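PDB 5X32: D-mannose isomerase, which catalyses the reversible isomerisation of D-mannose to D-fructose and, with lower efficiency, also isomerises D-lyxose, but does not act on D-glucose. Local coordinates for residues R50-A63 with Y74-R86. Sequence-based numbering, arbitrary orientation.
Sequences RHLVSSTRFIFNFA and YKHAAVHGIQYLR. With PO4 (phosphate ion), chain C.
Ile-59 of helix 52-69 plugs into helix 72-89 in a buried, apolar packing of two antiparallel neighbours, a helical hairpin of the (alpha/alpha)6 barrel common to the N-acylglucosamine 2-epimerase family. The axes of the two segments run at 159° and approach to 7.8 Å, close for a helix pair; the small residues Ala-77, Ala-78 and Gly-81 line the interface. Knobs-into-holes geometry is met by Ile-59, whose side chain sits among Ala-78, Gly-81, Ile-82 and Leu-85. With CG1 anti to the carbonyl carbon (chi1 -75°) and the chain extended beyond it, Ile-59 CD1 comes to 3.5 Å from Gly-81 C, against a backbone that carries no side chain. The Ile-82 side chain crosses that of Ile-59 at about a right angle, their CD1 atoms 3.6 Å apart, and Leu-85 CD1 reaches Leu-52 CD1 at 3.7 Å.

Toward the other end, Phe-62 lays a ring face on Ala-77, a CH-pi contact with Ala-77 CB 3.5 Å from the ring centroid and 12° off its normal, while Tyr-74 CD1 meets the ring edge. Replacing Phe-62 with an alanine would probably open a gap above Ala-77 CB and leave Phe-34 with one ring neighbour fewer, Phe-58 remaining.

On the inner side of helix 52-69, Arg-57 touches the probable catalytic His-380, and its NH2 makes a weak hydrogen bond to O4 of a phosphate ion, probably from the crystallisation liquor. At the strand end, Arg-50 NH2 forms a salt bridge with Asp-29 and donates a hydrogen bond to Pro-47 O, while the aliphatic chain crosses Tyr-84, Arg-50 CD lying 3.3 Å from Tyr-84 OH.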
loop_
_atom_site.group_PDB
_atom_site.type_symbol
_atom_site.label_atom_id
_atom_site.label_comp_id
_atom_site.label_asym_id
_atom_site.label_seq_id
_atom_site.Cartn_x
_atom_site.Cartn_y
_atom_site.Cartn_z
ATOM N N ARG A 50 -16.948 8.268 3.251
ATOM C CA ARG A 50 -15.675 7.866 3.798
ATOM C C ARG A 50 -15.463 6.375 3.782
ATOM O O ARG A 50 -16.390 5.570 3.965
ATOM C CB ARG A 50 -15.492 8.427 5.202
ATOM C CG ARG A 50 -15.170 9.895 5.103
ATOM C CD ARG A 50 -15.475 10.668 6.325
ATOM N NE ARG A 50 -15.827 12.036 5.963
ATOM C CZ ARG A 50 -15.510 13.092 6.695
ATOM N NH1 ARG A 50 -14.808 12.933 7.809
ATOM N NH2 ARG A 50 -15.874 14.299 6.296
ATOM N N HIS A 51 -14.204 6.035 3.546
ATOM C CA HIS A 51 -13.798 4.657 3.352
ATOM C C HIS A 51 -12.722 4.299 4.352
ATOM O O HIS A 51 -11.807 5.087 4.611
ATOM C CB HIS A 51 -13.281 4.449 1.929
ATOM C CG HIS A 51 -13.158 3.016 1.532
ATOM N ND1 HIS A 51 -12.252 2.157 2.117
ATOM C CD2 HIS A 51 -13.816 2.293 0.597
ATOM C CE1 HIS A 51 -12.378 0.957 1.580
ATOM N NE2 HIS A 51 -13.316 1.013 0.651
ATOM N N LEU A 52 -12.817 3.087 4.878
ATOM C CA LEU A 52 -11.886 2.627 5.887
ATOM C C LEU A 52 -10.435 2.754 5.400
ATOM O O LEU A 52 -9.560 3.163 6.173
ATOM C CB LEU A 52 -12.191 1.174 6.241
ATOM C CG LEU A 52 -11.335 0.539 7.326
ATOM C CD1 LEU A 52 -11.555 1.288 8.663
ATOM C CD2 LEU A 52 -11.655 -0.925 7.411
ATOM N N VAL A 53 -10.195 2.466 4.117
ATOM C CA VAL A 53 -8.830 2.489 3.576
ATOM C C VAL A 53 -8.237 3.909 3.608
ATOM O O VAL A 53 -7.073 4.079 3.963
ATOM C CB VAL A 53 -8.774 1.885 2.131
ATOM C CG1 VAL A 53 -7.378 2.014 1.503
ATOM C CG2 VAL A 53 -9.179 0.428 2.161
ATOM N N SER A 54 -9.024 4.944 3.317
ATOM C CA SER A 54 -8.468 6.294 3.457
ATOM C C SER A 54 -8.402 6.728 4.924
ATOM O O SER A 54 -7.479 7.455 5.323
ATOM C CB SER A 54 -9.270 7.331 2.662
ATOM O OG SER A 54 -9.098 7.184 1.260
ATOM N N SER A 55 -9.339 6.242 5.735
ATOM C CA SER A 55 -9.337 6.579 7.158
ATOM C C SER A 55 -8.072 6.073 7.825
ATOM O O SER A 55 -7.478 6.784 8.630
ATOM C CB SER A 55 -10.574 6.012 7.878
ATOM O OG SER A 55 -11.730 6.792 7.621
ATOM N N THR A 56 -7.640 4.861 7.473
ATOM C CA THR A 56 -6.407 4.317 8.023
ATOM C C THR A 56 -5.179 4.901 7.329
ATOM O O THR A 56 -4.185 5.252 7.979
ATOM C CB THR A 56 -6.377 2.755 7.939
ATOM O OG1 THR A 56 -6.527 2.339 6.581
ATOM C CG2 THR A 56 -7.505 2.123 8.741
ATOM N N ARG A 57 -5.247 5.050 6.014
ATOM C CA ARG A 57 -4.054 5.472 5.295
ATOM C C ARG A 57 -3.661 6.880 5.699
ATOM O O ARG A 57 -2.466 7.174 5.764
ATOM C CB ARG A 57 -4.256 5.386 3.781
ATOM C CG ARG A 57 -4.084 3.982 3.263
ATOM C CD ARG A 57 -4.196 3.923 1.759
ATOM N NE ARG A 57 -4.248 2.543 1.302
ATOM C CZ ARG A 57 -4.118 2.180 0.033
ATOM N NH1 ARG A 57 -3.908 3.107 -0.887
ATOM N NH2 ARG A 57 -4.177 0.897 -0.318
ATOM N N PHE A 58 -4.647 7.731 6.011
ATOM C CA PHE A 58 -4.322 9.097 6.446
ATOM C C PHE A 58 -3.621 9.065 7.801
ATOM O O PHE A 58 -2.720 9.872 8.074
ATOM C CB PHE A 58 -5.578 9.968 6.527
ATOM C CG PHE A 58 -5.884 10.703 5.250
ATOM C CD1 PHE A 58 -4.986 11.624 4.735
ATOM C CD2 PHE A 58 -7.056 10.468 4.560
ATOM C CE1 PHE A 58 -5.256 12.301 3.568
ATOM C CE2 PHE A 58 -7.333 11.152 3.394
ATOM C CZ PHE A 58 -6.430 12.066 2.898
ATOM N N ILE A 59 -3.988 8.080 8.612
ATOM C CA ILE A 59 -3.319 7.881 9.881
ATOM C C ILE A 59 -1.869 7.561 9.607
ATOM O O ILE A 59 -0.977 8.182 10.198
ATOM C CB ILE A 59 -3.975 6.768 10.706
ATOM C CG1 ILE A 59 -5.291 7.298 11.297
ATOM C CG2 ILE A 59 -3.044 6.305 11.827
ATOM C CD1 ILE A 59 -6.167 6.245 11.902
ATOM N N PHE A 60 -1.627 6.650 8.667
ATOM C CA PHE A 60 -0.257 6.391 8.238
ATOM C C PHE A 60 0.473 7.675 7.794
ATOM O O PHE A 60 1.613 7.921 8.205
ATOM C CB PHE A 60 -0.249 5.368 7.094
ATOM C CG PHE A 60 1.109 5.118 6.528
ATOM C CD1 PHE A 60 1.611 5.909 5.512
ATOM C CD2 PHE A 60 1.905 4.112 7.043
ATOM C CE1 PHE A 60 2.878 5.679 5.015
ATOM C CE2 PHE A 60 3.166 3.881 6.544
ATOM C CZ PHE A 60 3.651 4.658 5.531
ATOM N N ASN A 61 -0.191 8.486 6.968
ATOM C CA ASN A 61 0.383 9.744 6.502
ATOM C C ASN A 61 0.906 10.583 7.643
ATOM O O ASN A 61 2.106 10.858 7.747
ATOM C CB ASN A 61 -0.654 10.594 5.769
ATOM C CG ASN A 61 -0.903 10.154 4.352
ATOM O OD1 ASN A 61 -0.648 8.999 3.973
ATOM N ND2 ASN A 61 -1.423 11.086 3.542
ATOM N N PHE A 62 -0.006 10.962 8.531
ATOM C CA PHE A 62 0.331 11.971 9.531
ATOM C C PHE A 62 1.281 11.397 10.566
ATOM O O PHE A 62 2.170 12.099 11.050
ATOM C CB PHE A 62 -0.931 12.521 10.185
ATOM C CG PHE A 62 -1.740 13.386 9.266
ATOM C CD1 PHE A 62 -1.244 14.601 8.827
ATOM C CD2 PHE A 62 -2.990 12.980 8.834
ATOM C CE1 PHE A 62 -1.978 15.406 7.978
ATOM C CE2 PHE A 62 -3.725 13.764 7.981
ATOM C CZ PHE A 62 -3.222 14.990 7.557
ATOM N N ALA A 63 1.127 10.113 10.872
ATOM C CA ALA A 63 2.044 9.480 11.810
ATOM C C ALA A 63 3.468 9.473 11.262
ATOM O O ALA A 63 4.392 9.944 11.922
ATOM C CB ALA A 63 1.591 8.082 12.137
ATOM N N TYR A 74 1.113 17.309 13.226
ATOM C CA TYR A 74 0.972 16.064 12.480
ATOM C C TYR A 74 0.567 14.936 13.410
ATOM O O TYR A 74 -0.290 14.108 13.077
ATOM C CB TYR A 74 2.270 15.703 11.767
ATOM C CG TYR A 74 2.564 16.565 10.572
ATOM C CD1 TYR A 74 1.542 17.264 9.936
ATOM C CD2 TYR A 74 3.858 16.671 10.068
ATOM C CE1 TYR A 74 1.801 18.052 8.825
ATOM C CE2 TYR A 74 4.131 17.457 8.958
ATOM C CZ TYR A 74 3.097 18.146 8.337
ATOM O OH TYR A 74 3.343 18.930 7.229
ATOM N N LYS A 75 1.168 14.921 14.593
ATOM C CA LYS A 75 0.756 13.985 15.622
ATOM C C LYS A 75 -0.694 14.264 16.011
ATOM O O LYS A 75 -1.466 13.325 16.262
ATOM C CB LYS A 75 1.675 14.079 16.829
ATOM C CG LYS A 75 1.556 12.923 17.801
ATOM C CD LYS A 75 2.140 13.348 19.137
ATOM C CE LYS A 75 1.792 12.409 20.269
ATOM N NZ LYS A 75 2.341 12.969 21.535
ATOM N N HIS A 76 -1.079 15.542 16.028
ATOM C CA HIS A 76 -2.475 15.847 16.331
ATOM C C HIS A 76 -3.426 15.316 15.265
ATOM O O HIS A 76 -4.463 14.739 15.583
ATOM C CB HIS A 76 -2.700 17.349 16.479
ATOM C CG HIS A 76 -2.035 17.946 17.679
ATOM N ND1 HIS A 76 -1.903 19.311 17.854
ATOM C CD2 HIS A 76 -1.484 17.370 18.775
ATOM C CE1 HIS A 76 -1.290 19.546 19.000
ATOM N NE2 HIS A 76 -1.024 18.385 19.578
ATOM N N ALA A 77 -3.041 15.442 14.000
ATOM C CA ALA A 77 -3.891 14.953 12.919
ATOM C C ALA A 77 -3.958 13.427 12.931
ATOM O O ALA A 77 -5.013 12.844 12.635
ATOM C CB ALA A 77 -3.399 15.464 11.578
ATOM N N ALA A 78 -2.848 12.778 13.277
ATOM C CA ALA A 78 -2.835 11.314 13.347
ATOM C C ALA A 78 -3.761 10.831 14.455
ATOM O O ALA A 78 -4.499 9.857 14.281
ATOM C CB ALA A 78 -1.417 10.779 13.568
ATOM N N VAL A 79 -3.706 11.509 15.600
ATOM C CA VAL A 79 -4.575 11.171 16.728
ATOM C C VAL A 79 -6.050 11.458 16.420
ATOM O O VAL A 79 -6.934 10.658 16.745
ATOM C CB VAL A 79 -4.134 11.918 17.999
ATOM C CG1 VAL A 79 -5.295 12.082 18.970
ATOM C CG2 VAL A 79 -2.967 11.174 18.645
ATOM N N HIS A 80 -6.315 12.598 15.802
ATOM C CA HIS A 80 -7.653 12.887 15.320
ATOM C C HIS A 80 -8.155 11.710 14.461
ATOM O O HIS A 80 -9.284 11.207 14.637
ATOM C CB HIS A 80 -7.636 14.202 14.542
ATOM C CG HIS A 80 -8.953 14.573 13.944
ATOM N ND1 HIS A 80 -9.059 15.360 12.815
ATOM C CD2 HIS A 80 -10.220 14.261 14.303
ATOM C CE1 HIS A 80 -10.331 15.519 12.505
ATOM N NE2 HIS A 80 -11.058 14.865 13.393
ATOM N N GLY A 81 -7.272 11.220 13.592
ATOM C CA GLY A 81 -7.592 10.093 12.741
ATOM C C GLY A 81 -7.896 8.833 13.512
ATOM O O GLY A 81 -8.883 8.159 13.226
ATOM N N ILE A 82 -7.067 8.531 14.508
ATOM C CA ILE A 82 -7.288 7.359 15.345
ATOM C C ILE A 82 -8.650 7.442 16.045
ATOM O O ILE A 82 -9.380 6.446 16.143
ATOM C CB ILE A 82 -6.195 7.212 16.401
ATOM C CG1 ILE A 82 -4.832 7.021 15.751
ATOM C CG2 ILE A 82 -6.479 6.005 17.265
ATOM C CD1 ILE A 82 -4.689 5.668 15.081
ATOM N N GLN A 83 -9.003 8.638 16.504
ATOM C CA GLN A 83 -10.286 8.828 17.170
ATOM C C GLN A 83 -11.414 8.483 16.212
ATOM O O GLN A 83 -12.322 7.720 16.558
ATOM C CB GLN A 83 -10.423 10.262 17.689
ATOM C CG GLN A 83 -9.604 10.528 18.931
ATOM C CD GLN A 83 -9.555 11.998 19.292
ATOM O OE1 GLN A 83 -10.297 12.815 18.740
ATOM N NE2 GLN A 83 -8.665 12.349 20.219
ATOM N N TYR A 84 -11.343 9.011 14.994
ATOM C CA TYR A 84 -12.388 8.703 14.014
ATOM C C TYR A 84 -12.440 7.208 13.712
ATOM O O TYR A 84 -13.507 6.634 13.469
ATOM C CB TYR A 84 -12.146 9.438 12.720
ATOM C CG TYR A 84 -13.292 9.359 11.751
ATOM C CD1 TYR A 84 -14.427 10.128 11.926
ATOM C CD2 TYR A 84 -13.255 8.470 10.678
ATOM C CE1 TYR A 84 -15.476 10.060 11.029
ATOM C CE2 TYR A 84 -14.299 8.386 9.783
ATOM C CZ TYR A 84 -15.407 9.183 9.959
ATOM O OH TYR A 84 -16.449 9.092 9.063
ATOM N N LEU A 85 -11.271 6.585 13.697
ATOM C CA LEU A 85 -11.202 5.176 13.375
ATOM C C LEU A 85 -11.990 4.404 14.413
ATOM O O LEU A 85 -12.856 3.595 14.078
ATOM C CB LEU A 85 -9.745 4.698 13.316
ATOM C CG LEU A 85 -9.545 3.209 13.027
ATOM C CD1 LEU A 85 -10.197 2.799 11.713
ATOM C CD2 LEU A 85 -8.060 2.872 13.000
ATOM N N ARG A 86 -11.732 4.713 15.679
ATOM C CA ARG A 86 -12.260 3.890 16.761
ATOM C C ARG A 86 -13.703 4.205 17.153
ATOM O O ARG A 86 -14.431 3.327 17.611
ATOM C CB ARG A 86 -11.366 4.031 17.981
ATOM C CG ARG A 86 -9.914 3.788 17.689
ATOM C CD ARG A 86 -9.244 3.264 18.910
ATOM N NE ARG A 86 -9.742 1.931 19.188
ATOM C CZ ARG A 86 -9.952 1.460 20.405
ATOM N NH1 ARG A 86 -9.720 2.236 21.461
ATOM N NH2 ARG A 86 -10.413 0.226 20.557
HETATM P P PO4 C . -3.140 -2.339 -3.711
HETATM O O1 PO4 C . -3.676 -3.747 -3.564
HETATM O O2 PO4 C . -3.452 -1.831 -5.110
HETATM O O3 PO4 C . -1.636 -2.254 -3.504
HETATM O O4 PO4 C . -3.818 -1.516 -2.645
#